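Local coordinates for biliverdin reductase (Synechocystis sp., PDB 5B3T), which probably reduces biliverdin, a tetrapyrrole product of heme breakdown, to bilirubin using NAD(P)H as the electron donor, at residues V78-I83 with V101-P106. Numbering follows the deposited sequence.
Sequences VLIATI and VVLEYP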
# COMPACT_ATOMS: atom_id res chain seq x y z
N VAL A 78 9.41 -12.86 6.56
CA VAL A 78 9.27 -12.62 5.13
C VAL A 78 8.63 -11.25 4.94
O VAL A 78 7.53 -10.99 5.44
CB VAL A 78 8.43 -13.71 4.45
CG1 VAL A 78 8.20 -13.36 2.99
CG2 VAL A 78 9.12 -15.06 4.57
N LEU A 79 9.33 -10.39 4.21
CA LEU A 79 8.83 -9.08 3.82
C LEU A 79 8.31 -9.17 2.38
O LEU A 79 9.07 -9.54 1.47
CB LEU A 79 9.93 -8.02 3.95
CG LEU A 79 9.63 -6.53 3.76
CD1 LEU A 79 9.63 -6.12 2.29
CD2 LEU A 79 8.31 -6.15 4.42
N ILE A 80 7.04 -8.82 2.18
CA ILE A 80 6.38 -8.96 0.89
C ILE A 80 6.05 -7.57 0.36
O ILE A 80 5.26 -6.84 0.97
CB ILE A 80 5.11 -9.82 1.00
CG1 ILE A 80 5.43 -11.18 1.61
CG2 ILE A 80 4.48 -10.00 -0.38
CD1 ILE A 80 4.21 -12.04 1.86
N ALA A 81 6.66 -7.21 -0.77
CA ALA A 81 6.41 -5.92 -1.43
C ALA A 81 6.73 -6.11 -2.91
O ALA A 81 7.78 -5.69 -3.41
CB ALA A 81 7.25 -4.80 -0.82
N THR A 82 5.76 -6.74 -3.65
CA THR A 82 6.04 -7.15 -5.01
C THR A 82 4.80 -6.96 -5.88
O THR A 82 4.01 -6.03 -5.65
CB THR A 82 6.54 -8.62 -5.02
OG1 THR A 82 6.86 -9.04 -6.35
CG2 THR A 82 5.50 -9.57 -4.42
N ILE A 83 4.65 -7.80 -6.90
CA ILE A 83 3.51 -7.73 -7.81
C ILE A 83 2.20 -7.86 -7.03
O ILE A 83 2.06 -8.77 -6.20
CB ILE A 83 3.65 -8.84 -8.87
CG1 ILE A 83 4.87 -8.58 -9.76
CG2 ILE A 83 2.39 -8.97 -9.68
CD1 ILE A 83 5.26 -9.76 -10.66
N VAL A 101 5.34 -12.50 8.77
CA VAL A 101 5.04 -11.84 7.50
C VAL A 101 4.79 -10.36 7.75
O VAL A 101 3.98 -9.99 8.62
CB VAL A 101 3.84 -12.48 6.79
CG1 VAL A 101 3.52 -11.72 5.50
CG2 VAL A 101 4.10 -13.94 6.48
N VAL A 102 5.48 -9.51 6.99
CA VAL A 102 5.16 -8.09 6.89
C VAL A 102 4.92 -7.79 5.42
O VAL A 102 5.72 -8.18 4.56
CB VAL A 102 6.29 -7.20 7.45
CG1 VAL A 102 6.01 -5.73 7.14
CG2 VAL A 102 6.44 -7.42 8.95
N LEU A 103 3.82 -7.10 5.13
CA LEU A 103 3.46 -6.74 3.77
C LEU A 103 3.35 -5.24 3.63
O LEU A 103 2.90 -4.54 4.54
CB LEU A 103 2.12 -7.37 3.36
CG LEU A 103 1.96 -8.88 3.23
CD1 LEU A 103 0.96 -9.39 4.25
CD2 LEU A 103 1.52 -9.25 1.82
N GLU A 104 3.78 -4.73 2.48
CA GLU A 104 3.27 -3.47 1.98
C GLU A 104 1.93 -3.75 1.33
O GLU A 104 1.81 -4.65 0.50
CB GLU A 104 4.24 -2.85 0.97
CG GLU A 104 3.85 -1.46 0.48
CD GLU A 104 4.03 -0.39 1.54
OE1 GLU A 104 4.67 -0.67 2.57
OE2 GLU A 104 3.53 0.74 1.34
N TYR A 105 0.90 -3.01 1.74
CA TYR A 105 -0.45 -3.18 1.20
C TYR A 105 -0.38 -3.22 -0.33
O TYR A 105 0.35 -2.44 -0.93
CB TYR A 105 -1.36 -2.05 1.68
CG TYR A 105 -2.82 -2.29 1.40
CD1 TYR A 105 -3.60 -3.02 2.29
CD2 TYR A 105 -3.42 -1.79 0.25
CE1 TYR A 105 -4.94 -3.25 2.04
CE2 TYR A 105 -4.75 -2.02 -0.01
CZ TYR A 105 -5.51 -2.74 0.89
OH TYR A 105 -6.84 -2.97 0.63
N PRO A 106 -1.15 -4.12 -0.97
CA PRO A 106 -2.30 -4.93 -0.55
C PRO A 106 -2.01 -6.13 0.35
O PRO A 106 -0.92 -6.70 0.34
CB PRO A 106 -2.87 -5.42 -1.87
CG PRO A 106 -1.66 -5.59 -2.73
CD PRO A 106 -0.74 -4.45 -2.35
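Strands 78-80 and 101-104 run parallel, their axes 4.7 Å apart at 14°, and three backbone bonds zip them together: Val102 N to Val78 O, Ile80 N to Val102 O at 2.8 Å, and Glu104 N to Ile80 O. Val102 thus gives its N-H and takes one back through its carbonyl, and Ile80 does the same. Each of the three acceptor oxygens also receives a CA-H contact, as where Leu103 CA lies 3.3 Å from Ile80 O.

On one face of the sheet Ile80 does most of the work. Its CD1 reaches back along the strand to Val101 CG1 at 3.7 Å, while Leu103 lies alongside it, both side chains pointing the same way, with Leu103 CD2 3.7 Å from Ile80 CB. Helix 87-96 covers this face, meeting Ile80 and Val101. Strand 77-80, helix 87-96 and strand 100-104 form a right-handed beta-alpha-beta crossover in the centre of the Rossmann domain.

On the opposite face, with CG anti to the backbone N (chi1 -173°) and the chain turned at chi2 (-83°), Leu79 CD2 reaches toward the neighbouring strand, 3.6 Å from Val102 CG1 and close to that residue's carbonyl oxygen. Nearer the C-terminal ends, Ala81 CB meets Glu104 CB at 4.0 Å. The buried Glu104 chain bends at chi2, taking its carboxylate away from 78-83; OE2 accepts from the backbone N-H groups of Ile133 and Glu134. Beyond the strands, Thr82 N and Pro106 O are both hydrogen-bonded to His87, which like Tyr105 binds NADP(+), absent from this apo structure.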